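Local coordinates for Beta/alpha-amylase (Paenibacillus polymyxa, PDB 3VOC), which hydrolyses alpha-1,4-glucosidic linkages of starch-like polysaccharides, this piece being the family 14 beta-amylase domain that releases maltose units from non-reducing chain ends, at residues Val47-Trp57 with Gln132-Asn143; Leu99-Phe110 with Glu120-Gly128. All blocks are in the same frame, centred on the assembly; numbering follows the deposited sequence. Where two conformers were deposited one is given.

Interaction 1. Residues Val47-Trp57 with Gln132-Asn143; sequences VESAGDNQFDW and QYDELYASFAEN. With CA (calcium ion), chain B.
Glu135 OE2 is gripped twice: Asn53 ND2 donates to it over 3.1 Å, and so does a water that also donates to Asp52 OD2. The amide bond is nearly straight (171°) but arrives from above the carboxylate plane, 77° out of it, although the oxygen lies in the amide's own plane; the two flat groups therefore stand steeply across one another. Turned this way, both residues keep their other oxygens, Asn53 OD1 and Glu135 OE1, for the calcium ion. Glu48 OE2, Asp52 OD1 and Gln132 OE1 join them, all five oxygens lying 2.2 to 2.4 Å from the metal, and a second water is the sixth ligand. That water is itself fixed by donating to Glu48 OE1, which is also hydrogen-bonded to Trp44 NE1, and to Gln132 O. Gln132 NE2 adds weak bonds to both oxygens of Asp52. The metal thus ties the loop between helices 44-47 and 58-69, in the connection after the second strand of the TIM barrel, to helix 127-144, which runs between the third and fourth. Farther along the helix the contact turns aromatic. Ser139 OG, anti to its own backbone N (chi1 -171°), lies over the centre of the Phe55 ring, and there it accepts from Trp57 NE1 at 2.9 Å, near the indole plane. Asn143 CB packs over the five-membered ring of Trp57, 4.1 Å from its centroid. Phe140 turns its edge toward the indole face in an offset edge-to-face pair, the centroids of its ring and the six-membered ring of Trp57 5.7 Å apart, and Leu136 CD1 comes within 3.7 Å of Trp57 CH2. A leucine in place of Trp57, lacking the indole N-H, would probably leave Ser139 OG without this partner and open a gap beside Asn143 and Phe140.

Interaction 2. Residues Leu99-Phe110 with Glu120-Gly128; sequences LSSKGSADEMQF and EALSPLWSG
Ser123 N meets Met108 O from well above the carbonyl plane, 49° out of it, yet this 2.9 Å bond is the one direct hydrogen bond between 99-110 and 120-128. A water donating to both Met108 O and Ala121 O adds a second, indirect link. Ser123 also starts a type I beta turn and an ST turn, its OG accepting from Leu125 N, and the turn delivers Trp126 to the short helix 105-108. Both segments belong to the long connection between barrel strand 73-79 and helix 127-144. The Trp126 side chain leaves the backbone opposite its own N (chi1 -178°), which lays the indole alongside Met108. Met108 was modelled in two conformers, so its side-chain contacts are less certain; in one of them CG is 3.9 Å from the centroid of the five-membered ring, over its face, SD stands more distantly above the six-membered ring, a Met-aromatic contact, and CE reaches Leu122 CD2. Glu107 OE1 approaches the indole edge in plane, 3.6 Å from Trp126 CD1. Gly103 CA is 4.0 Å from Trp126 NE1, and a beta carbon there would clash with that nitrogen. At the other end, Phe110 CZ touches Pro124 CD, while the ring edge is turned to a backbone oxygen, with Phe110 CE2 3.3 Å from Ala121 O.

The two contacts lie about 18 Å apart, centre to centre, on one side of the TIM barrel, and both use helix 127-144: interaction 2 takes in its start, interaction 1 its later turns. Along the chain, 99-110 and 120-128 both fall between 47-57 and 132-143, within the long connection from strand 73-79 to that helix. They touch through Gln132, whose CG packs 4.1 Å from Leu99 CD2, so a calcium ligand of interaction 1 rests on apolar side chains of interaction 2, Trp126 among them. The side chain of Ala121 comes about 4 Å from that of His81, a probable substrate-binding residue, which places interaction 2 beside the presumed substrate site.

Interaction 1. Residues Val47-Trp57 with Gln132-Asn143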
loop_
_atom_site.group_PDB
_atom_site.type_symbol
_atom_site.label_atom_id
_atom_site.label_comp_id
_atom_site.label_asym_id
_atom_site.label_seq_id
_atom_site.Cartn_x
_atom_site.Cartn_y
_atom_site.Cartn_z
ATOM N N VAL A 47 -2.317 11.220 -15.138
ATOM C CA VAL A 47 -1.711 10.721 -16.369
ATOM C C VAL A 47 -2.684 10.073 -17.351
ATOM O O VAL A 47 -2.324 9.844 -18.492
ATOM C CB VAL A 47 -0.518 9.748 -16.098
ATOM C CG1 VAL A 47 0.534 10.413 -15.210
ATOM C CG2 VAL A 47 -1.009 8.425 -15.454
ATOM N N GLU A 48 -3.894 9.759 -16.907
ATOM C CA GLU A 48 -4.919 9.225 -17.806
ATOM C C GLU A 48 -6.264 9.899 -17.492
ATOM O O GLU A 48 -7.290 9.237 -17.383
ATOM C CB GLU A 48 -4.994 7.691 -17.687
ATOM C CG GLU A 48 -5.680 6.973 -18.865
ATOM C CD GLU A 48 -5.771 5.458 -18.691
ATOM O OE1 GLU A 48 -5.074 4.883 -17.809
ATOM O OE2 GLU A 48 -6.544 4.819 -19.444
ATOM N N SER A 49 -6.248 11.224 -17.354
ATOM C CA SER A 49 -7.415 11.961 -16.870
ATOM C C SER A 49 -8.439 12.248 -17.962
ATOM O O SER A 49 -9.640 12.298 -17.695
ATOM C CB SER A 49 -7.011 13.293 -16.215
ATOM O OG SER A 49 -6.464 14.192 -17.176
ATOM N N ALA A 50 -7.963 12.422 -19.189
ATOM C CA ALA A 50 -8.811 12.958 -20.263
ATOM C C ALA A 50 -9.791 11.928 -20.826
ATOM O O ALA A 50 -10.865 12.289 -21.320
ATOM C CB ALA A 50 -7.931 13.539 -21.382
ATOM N N GLY A 51 -9.410 10.657 -20.773
ATOM C CA GLY A 51 -10.210 9.589 -21.361
ATOM C C GLY A 51 -9.464 8.276 -21.280
ATOM O O GLY A 51 -8.249 8.264 -21.065
ATOM N N ASP A 52 -10.188 7.173 -21.449
ATOM C CA ASP A 52 -9.583 5.847 -21.414
ATOM C C ASP A 52 -8.502 5.775 -22.483
ATOM O O ASP A 52 -8.763 6.006 -23.664
ATOM C CB ASP A 52 -10.636 4.747 -21.624
ATOM C CG ASP A 52 -10.090 3.343 -21.357
ATOM O OD1 ASP A 52 -8.948 3.197 -20.866
ATOM O OD2 ASP A 52 -10.809 2.365 -21.651
ATOM N N ASN A 53 -7.279 5.517 -22.027
ATOM C CA ASN A 53 -6.104 5.393 -22.897
ATOM C C ASN A 53 -5.724 6.679 -23.612
ATOM O O ASN A 53 -5.086 6.655 -24.660
ATOM C CB ASN A 53 -6.250 4.217 -23.866
ATOM C CG ASN A 53 -6.381 2.893 -23.148
ATOM O OD1 ASN A 53 -6.034 2.770 -21.974
ATOM N ND2 ASN A 53 -6.880 1.895 -23.847
ATOM N N GLN A 54 -6.118 7.801 -23.024
ATOM C CA GLN A 54 -5.628 9.093 -23.435
ATOM C C GLN A 54 -4.685 9.575 -22.329
ATOM O O GLN A 54 -5.120 9.983 -21.252
ATOM C CB GLN A 54 -6.785 10.071 -23.672
ATOM C CG GLN A 54 -6.328 11.390 -24.220
ATOM C CD GLN A 54 -7.462 12.362 -24.559
ATOM O OE1 GLN A 54 -8.631 11.985 -24.712
ATOM N NE2 GLN A 54 -7.102 13.633 -24.664
ATOM N N PHE A 55 -3.392 9.522 -22.610
ATOM C CA PHE A 55 -2.376 9.730 -21.581
ATOM C C PHE A 55 -1.735 11.100 -21.660
ATOM O O PHE A 55 -1.635 11.689 -22.742
ATOM C CB PHE A 55 -1.301 8.635 -21.686
ATOM C CG PHE A 55 -1.823 7.265 -21.386
ATOM C CD1 PHE A 55 -1.963 6.830 -20.049
ATOM C CD2 PHE A 55 -2.184 6.406 -22.421
ATOM C CE1 PHE A 55 -2.469 5.560 -19.771
ATOM C CE2 PHE A 55 -2.686 5.137 -22.140
ATOM C CZ PHE A 55 -2.831 4.722 -20.806
ATOM N N ASP A 56 -1.307 11.603 -20.505
ATOM C CA ASP A 56 -0.501 12.814 -20.441
ATOM C C ASP A 56 0.621 12.537 -19.442
ATOM O O ASP A 56 0.404 12.577 -18.231
ATOM C CB ASP A 56 -1.346 14.005 -19.984
ATOM C CG ASP A 56 -0.566 15.327 -20.002
ATOM O OD1 ASP A 56 0.651 15.331 -20.296
ATOM O OD2 ASP A 56 -1.183 16.371 -19.732
ATOM N N TRP A 57 1.799 12.215 -19.966
ATOM C CA TRP A 57 2.962 11.922 -19.135
ATOM C C TRP A 57 3.898 13.117 -18.987
ATOM O O TRP A 57 4.945 12.990 -18.345
ATOM C CB TRP A 57 3.746 10.728 -19.708
ATOM C CG TRP A 57 2.980 9.433 -19.695
ATOM C CD1 TRP A 57 2.406 8.810 -20.769
ATOM C CD2 TRP A 57 2.711 8.598 -18.560
ATOM N NE1 TRP A 57 1.809 7.636 -20.374
ATOM C CE2 TRP A 57 1.982 7.483 -19.024
ATOM C CE3 TRP A 57 3.038 8.671 -17.200
ATOM C CZ2 TRP A 57 1.557 6.456 -18.172
ATOM C CZ3 TRP A 57 2.619 7.658 -16.356
ATOM C CH2 TRP A 57 1.883 6.566 -16.842
ATOM N N GLN A 132 -7.303 -2.336 -16.952
ATOM C CA GLN A 132 -6.898 -0.929 -16.816
ATOM C C GLN A 132 -5.446 -0.761 -16.342
ATOM O O GLN A 132 -4.717 0.063 -16.888
ATOM C CB GLN A 132 -7.861 -0.145 -15.919
ATOM C CG GLN A 132 -9.234 0.132 -16.560
ATOM C CD GLN A 132 -9.160 0.952 -17.848
ATOM O OE1 GLN A 132 -8.303 1.829 -18.008
ATOM N NE2 GLN A 132 -10.082 0.677 -18.766
ATOM N N TYR A 133 -5.014 -1.548 -15.354
ATOM C CA TYR A 133 -3.642 -1.407 -14.853
ATOM C C TYR A 133 -2.645 -1.884 -15.903
ATOM O O TYR A 133 -1.580 -1.308 -16.063
ATOM C CB TYR A 133 -3.428 -2.193 -13.555
ATOM C CG TYR A 133 -4.102 -1.636 -12.287
ATOM C CD1 TYR A 133 -5.248 -0.831 -12.347
ATOM C CD2 TYR A 133 -3.617 -1.978 -11.030
ATOM C CE1 TYR A 133 -5.857 -0.359 -11.173
ATOM C CE2 TYR A 133 -4.222 -1.512 -9.854
ATOM C CZ TYR A 133 -5.348 -0.719 -9.940
ATOM O OH TYR A 133 -5.952 -0.284 -8.784
ATOM N N ASP A 134 -3.003 -2.957 -16.601
ATOM C CA ASP A 134 -2.175 -3.486 -17.702
ATOM C C ASP A 134 -1.938 -2.401 -18.766
ATOM O O ASP A 134 -0.795 -2.182 -19.184
ATOM C CB ASP A 134 -2.847 -4.745 -18.288
ATOM C CG ASP A 134 -1.970 -5.493 -19.297
ATOM O OD1 ASP A 134 -0.735 -5.337 -19.304
ATOM O OD2 ASP A 134 -2.544 -6.270 -20.079
ATOM N N GLU A 135 -3.000 -1.710 -19.193
ATOM C CA GLU A 135 -2.854 -0.605 -20.154
ATOM C C GLU A 135 -1.977 0.526 -19.614
ATOM O O GLU A 135 -1.182 1.107 -20.353
ATOM C CB GLU A 135 -4.213 -0.005 -20.528
ATOM C CG GLU A 135 -5.183 -0.981 -21.204
ATOM C CD GLU A 135 -6.588 -0.412 -21.297
ATOM O OE1 GLU A 135 -6.997 0.375 -20.405
ATOM O OE2 GLU A 135 -7.296 -0.758 -22.262
ATOM N N LEU A 136 -2.154 0.855 -18.331
ATOM C CA LEU A 136 -1.398 1.959 -17.724
ATOM C C LEU A 136 0.093 1.598 -17.596
ATOM O O LEU A 136 0.982 2.435 -17.848
ATOM C CB LEU A 136 -2.000 2.317 -16.355
ATOM C CG LEU A 136 -1.245 3.350 -15.505
ATOM C CD1 LEU A 136 -1.269 4.701 -16.205
ATOM C CD2 LEU A 136 -1.860 3.451 -14.122
ATOM N N TYR A 137 0.376 0.353 -17.213
ATOM C CA TYR A 137 1.771 -0.090 -17.070
ATOM C C TYR A 137 2.444 -0.122 -18.445
ATOM O O TYR A 137 3.616 0.249 -18.593
ATOM C CB TYR A 137 1.855 -1.474 -16.415
ATOM C CG TYR A 137 1.333 -1.597 -14.973
ATOM C CD1 TYR A 137 1.078 -0.480 -14.186
ATOM C CD2 TYR A 137 1.126 -2.855 -14.406
ATOM C CE1 TYR A 137 0.615 -0.622 -12.853
ATOM C CE2 TYR A 137 0.670 -3.011 -13.087
ATOM C CZ TYR A 137 0.416 -1.896 -12.326
ATOM O OH TYR A 137 -0.029 -2.057 -11.038
ATOM N N ALA A 138 1.696 -0.578 -19.444
ATOM C CA ALA A 138 2.170 -0.603 -20.828
ATOM C C ALA A 138 2.516 0.799 -21.287
ATOM O O ALA A 138 3.581 1.034 -21.866
ATOM C CB ALA A 138 1.092 -1.231 -21.755
ATOM N N SER A 139 1.612 1.740 -21.027
ATOM C CA SER A 139 1.857 3.106 -21.413
ATOM C C SER A 139 3.074 3.683 -20.695
ATOM O O SER A 139 3.876 4.383 -21.320
ATOM C CB SER A 139 0.638 3.992 -21.169
ATOM O OG SER A 139 0.871 5.254 -21.758
ATOM N N PHE A 140 3.210 3.400 -19.396
ATOM C CA PHE A 140 4.376 3.894 -18.654
ATOM C C PHE A 140 5.667 3.362 -19.252
ATOM O O PHE A 140 6.631 4.108 -19.474
ATOM C CB PHE A 140 4.309 3.500 -17.163
ATOM C CG PHE A 140 5.474 4.005 -16.376
ATOM C CD1 PHE A 140 5.542 5.343 -15.973
ATOM C CD2 PHE A 140 6.530 3.168 -16.077
ATOM C CE1 PHE A 140 6.665 5.827 -15.269
ATOM C CE2 PHE A 140 7.650 3.643 -15.382
ATOM C CZ PHE A 140 7.715 4.967 -14.980
ATOM N N ALA A 141 5.684 2.057 -19.509
ATOM C CA ALA A 141 6.853 1.391 -20.047
ATOM C C ALA A 141 7.249 2.018 -21.381
ATOM O O ALA A 141 8.422 2.315 -21.617
ATOM C CB ALA A 141 6.575 -0.105 -20.207
ATOM N N GLU A 142 6.253 2.234 -22.240
ATOM C CA GLU A 142 6.465 2.836 -23.553
ATOM C C GLU A 142 6.991 4.276 -23.457
ATOM O O GLU A 142 7.907 4.672 -24.186
ATOM C CB GLU A 142 5.148 2.791 -24.340
ATOM C CG GLU A 142 5.257 3.184 -25.798
ATOM C CD GLU A 142 4.056 2.704 -26.602
ATOM O OE1 GLU A 142 2.959 3.298 -26.449
ATOM O OE2 GLU A 142 4.212 1.724 -27.376
ATOM N N ASN A 143 6.446 5.054 -22.532
ATOM C CA ASN A 143 6.847 6.455 -22.410
ATOM C C ASN A 143 8.150 6.701 -21.659
ATOM O O ASN A 143 8.818 7.726 -21.873
ATOM C CB ASN A 143 5.724 7.279 -21.797
ATOM C CG ASN A 143 4.649 7.604 -22.807
ATOM O OD1 ASN A 143 4.682 8.658 -23.428
ATOM N ND2 ASN A 143 3.713 6.687 -22.999
HETATM CA CA CA B . -7.031 2.547 -19.821
HETATM O O HOH W 1 -5.196 2.348 -18.382
HETATM O O HOH W 2 -9.835 0.130 -22.288
#

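Interaction 2. Residues Leu99-Phe110 with Glu120-Gly128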
loop_
_atom_site.group_PDB
_atom_site.type_symbol
_atom_site.label_atom_id
_atom_site.label_comp_id
_atom_site.label_asym_id
_atom_site.label_seq_id
_atom_site.Cartn_x
_atom_site.Cartn_y
_atom_site.Cartn_z
ATOM N N LEU A 99 -13.741 6.607 -15.521
ATOM C CA LEU A 99 -13.888 5.225 -15.036
ATOM C C LEU A 99 -15.326 4.905 -14.633
ATOM O O LEU A 99 -15.800 3.790 -14.845
ATOM C CB LEU A 99 -12.931 4.924 -13.869
ATOM C CG LEU A 99 -11.473 4.640 -14.260
ATOM C CD1 LEU A 99 -10.530 4.849 -13.071
ATOM C CD2 LEU A 99 -11.309 3.209 -14.818
ATOM N N SER A 100 -16.007 5.905 -14.084
ATOM C CA SER A 100 -17.389 5.786 -13.615
ATOM C C SER A 100 -18.351 5.388 -14.729
ATOM O O SER A 100 -19.424 4.848 -14.464
ATOM C CB SER A 100 -17.839 7.115 -12.997
ATOM O OG SER A 100 -17.911 8.127 -14.002
ATOM N N SER A 101 -17.977 5.676 -15.971
ATOM C CA SER A 101 -18.835 5.372 -17.104
ATOM C C SER A 101 -18.473 4.019 -17.740
ATOM O O SER A 101 -19.072 3.617 -18.737
ATOM C CB SER A 101 -18.799 6.519 -18.124
ATOM O OG SER A 101 -17.572 6.537 -18.825
ATOM N N LYS A 102 -17.521 3.300 -17.134
ATOM C CA LYS A 102 -17.019 2.035 -17.703
ATOM C C LYS A 102 -17.464 0.752 -16.973
ATOM O O LYS A 102 -17.276 -0.352 -17.484
ATOM C CB LYS A 102 -15.483 2.072 -17.821
ATOM C CG LYS A 102 -14.955 3.115 -18.803
ATOM C CD LYS A 102 -15.325 2.782 -20.246
ATOM C CE LYS A 102 -14.537 3.617 -21.254
ATOM N NZ LYS A 102 -15.220 4.918 -21.569
ATOM N N GLY A 103 -18.040 0.890 -15.781
ATOM C CA GLY A 103 -18.488 -0.280 -15.018
ATOM C C GLY A 103 -19.431 0.173 -13.924
ATOM O O GLY A 103 -19.545 1.380 -13.670
ATOM N N SER A 104 -20.102 -0.772 -13.264
ATOM C CA SER A 104 -21.074 -0.393 -12.242
ATOM C C SER A 104 -20.336 0.048 -10.987
ATOM O O SER A 104 -19.303 -0.541 -10.640
ATOM C CB SER A 104 -22.059 -1.534 -11.933
ATOM O OG SER A 104 -21.561 -2.417 -10.969
ATOM N N ALA A 105 -20.857 1.076 -10.318
ATOM C CA ALA A 105 -20.223 1.591 -9.100
ATOM C C ALA A 105 -20.063 0.456 -8.093
ATOM O O ALA A 105 -19.017 0.345 -7.452
ATOM C CB ALA A 105 -21.025 2.730 -8.494
ATOM N N ASP A 106 -21.095 -0.373 -7.963
ATOM C CA ASP A 106 -21.085 -1.497 -7.015
ATOM C C ASP A 106 -19.907 -2.474 -7.256
ATOM O O ASP A 106 -19.289 -2.952 -6.312
ATOM C CB ASP A 106 -22.423 -2.255 -7.056
ATOM C CG ASP A 106 -22.489 -3.385 -6.032
ATOM O OD1 ASP A 106 -22.952 -3.133 -4.900
ATOM O OD2 ASP A 106 -22.051 -4.517 -6.349
ATOM N N GLU A 107 -19.608 -2.763 -8.517
ATOM C CA GLU A 107 -18.520 -3.670 -8.844
ATOM C C GLU A 107 -17.148 -3.001 -8.679
ATOM O O GLU A 107 -16.143 -3.689 -8.457
ATOM C CB GLU A 107 -18.649 -4.131 -10.297
ATOM C CG GLU A 107 -19.794 -5.110 -10.543
ATOM C CD GLU A 107 -19.895 -5.510 -12.004
ATOM O OE1 GLU A 107 -18.845 -5.496 -12.695
ATOM O OE2 GLU A 107 -21.030 -5.820 -12.451
ATOM N N MET A 108 -17.113 -1.676 -8.819
ATOM C CA MET A 108 -15.851 -0.920 -8.823
ATOM C C MET A 108 -15.438 -0.382 -7.471
ATOM O O MET A 108 -14.278 -0.020 -7.271
ATOM C CB MET A 108 -15.959 0.265 -9.771
ATOM C CG MET A 108 -16.254 -0.125 -11.200
ATOM S SD MET A 108 -16.714 1.342 -12.131
ATOM C CE MET A 108 -15.244 2.360 -11.890
ATOM N N GLN A 109 -16.384 -0.303 -6.547
ATOM C CA GLN A 109 -16.082 0.332 -5.283
ATOM C C GLN A 109 -16.068 -0.624 -4.107
ATOM O O GLN A 109 -16.215 -1.845 -4.278
ATOM C CB GLN A 109 -17.044 1.504 -5.051
ATOM C CG GLN A 109 -16.880 2.615 -6.114
ATOM C CD GLN A 109 -17.863 3.754 -5.937
ATOM O OE1 GLN A 109 -18.874 3.619 -5.239
ATOM N NE2 GLN A 109 -17.568 4.893 -6.577
ATOM N N PHE A 110 -15.884 -0.047 -2.922
ATOM C CA PHE A 110 -15.944 -0.770 -1.655
ATOM C C PHE A 110 -17.082 -0.190 -0.849
ATOM O O PHE A 110 -17.343 1.003 -0.916
ATOM C CB PHE A 110 -14.646 -0.593 -0.869
ATOM C CG PHE A 110 -13.415 -1.121 -1.576
ATOM C CD1 PHE A 110 -12.997 -2.438 -1.390
ATOM C CD2 PHE A 110 -12.652 -0.282 -2.396
ATOM C CE1 PHE A 110 -11.849 -2.924 -2.034
ATOM C CE2 PHE A 110 -11.500 -0.750 -3.042
ATOM C CZ PHE A 110 -11.091 -2.074 -2.852
ATOM N N GLU A 120 -11.419 5.001 -3.094
ATOM C CA GLU A 120 -9.976 5.305 -3.017
ATOM C C GLU A 120 -9.145 4.547 -4.046
ATOM O O GLU A 120 -8.075 5.000 -4.443
ATOM C CB GLU A 120 -9.438 4.979 -1.631
ATOM C CG GLU A 120 -9.742 6.009 -0.556
ATOM C CD GLU A 120 -9.006 5.662 0.716
ATOM O OE1 GLU A 120 -9.583 4.910 1.540
ATOM O OE2 GLU A 120 -7.836 6.078 0.860
ATOM N N ALA A 121 -9.622 3.378 -4.457
ATOM C CA ALA A 121 -8.984 2.606 -5.519
ATOM C C ALA A 121 -10.052 1.704 -6.100
ATOM O O ALA A 121 -11.083 1.469 -5.452
ATOM C CB ALA A 121 -7.817 1.780 -4.961
ATOM N N LEU A 122 -9.812 1.195 -7.311
ATOM C CA LEU A 122 -10.742 0.243 -7.920
ATOM C C LEU A 122 -10.760 -1.046 -7.132
ATOM O O LEU A 122 -9.719 -1.488 -6.650
ATOM C CB LEU A 122 -10.337 -0.065 -9.365
ATOM C CG LEU A 122 -10.372 1.101 -10.352
ATOM C CD1 LEU A 122 -9.894 0.613 -11.712
ATOM C CD2 LEU A 122 -11.798 1.636 -10.445
ATOM N N SER A 123 -11.937 -1.650 -6.989
ATOM C CA SER A 123 -12.018 -2.953 -6.341
ATOM C C SER A 123 -11.319 -3.996 -7.196
ATOM O O SER A 123 -11.515 -4.008 -8.413
ATOM C CB SER A 123 -13.482 -3.380 -6.172
ATOM O OG SER A 123 -13.560 -4.697 -5.640
ATOM N N PRO A 124 -10.557 -4.913 -6.563
ATOM C CA PRO A 124 -10.006 -6.073 -7.271
ATOM C C PRO A 124 -11.100 -6.933 -7.892
ATOM O O PRO A 124 -10.831 -7.698 -8.813
ATOM C CB PRO A 124 -9.322 -6.872 -6.168
ATOM C CG PRO A 124 -9.020 -5.904 -5.110
ATOM C CD PRO A 124 -10.157 -4.899 -5.148
ATOM N N LEU A 125 -12.322 -6.798 -7.392
ATOM C CA LEU A 125 -13.432 -7.602 -7.902
ATOM C C LEU A 125 -13.969 -7.134 -9.245
ATOM O O LEU A 125 -14.733 -7.859 -9.878
ATOM C CB LEU A 125 -14.580 -7.659 -6.887
ATOM C CG LEU A 125 -14.222 -8.218 -5.503
ATOM C CD1 LEU A 125 -15.442 -8.088 -4.601
ATOM C CD2 LEU A 125 -13.727 -9.652 -5.560
ATOM N N TRP A 126 -13.621 -5.922 -9.670
ATOM C CA TRP A 126 -14.093 -5.445 -10.972
ATOM C C TRP A 126 -13.317 -6.133 -12.082
ATOM O O TRP A 126 -12.079 -6.168 -12.065
ATOM C CB TRP A 126 -13.994 -3.921 -11.101
ATOM C CG TRP A 126 -14.517 -3.407 -12.408
ATOM C CD1 TRP A 126 -15.674 -3.799 -13.050
ATOM C CD2 TRP A 126 -13.928 -2.397 -13.232
ATOM N NE1 TRP A 126 -15.822 -3.102 -14.227
ATOM C CE2 TRP A 126 -14.773 -2.227 -14.359
ATOM C CE3 TRP A 126 -12.776 -1.604 -13.122
ATOM C CZ2 TRP A 126 -14.489 -1.312 -15.377
ATOM C CZ3 TRP A 126 -12.494 -0.687 -14.138
ATOM C CH2 TRP A 126 -13.348 -0.551 -15.252
ATOM N N SER A 127 -14.050 -6.700 -13.033
ATOM C CA SER A 127 -13.445 -7.352 -14.197
ATOM C C SER A 127 -12.454 -6.444 -14.925
ATOM O O SER A 127 -11.482 -6.924 -15.519
ATOM C CB SER A 127 -14.536 -7.840 -15.172
ATOM O OG SER A 127 -15.394 -6.768 -15.582
ATOM N N GLY A 128 -12.685 -5.139 -14.873
ATOM C CA GLY A 128 -11.861 -4.195 -15.620
ATOM C C GLY A 128 -10.611 -3.657 -14.936
ATOM O O GLY A 128 -9.807 -2.971 -15.576
HETATM O O HOH W 3 -13.443 2.612 -6.721
HETATM O O HOH W 4 -15.247 -4.339 -3.615
#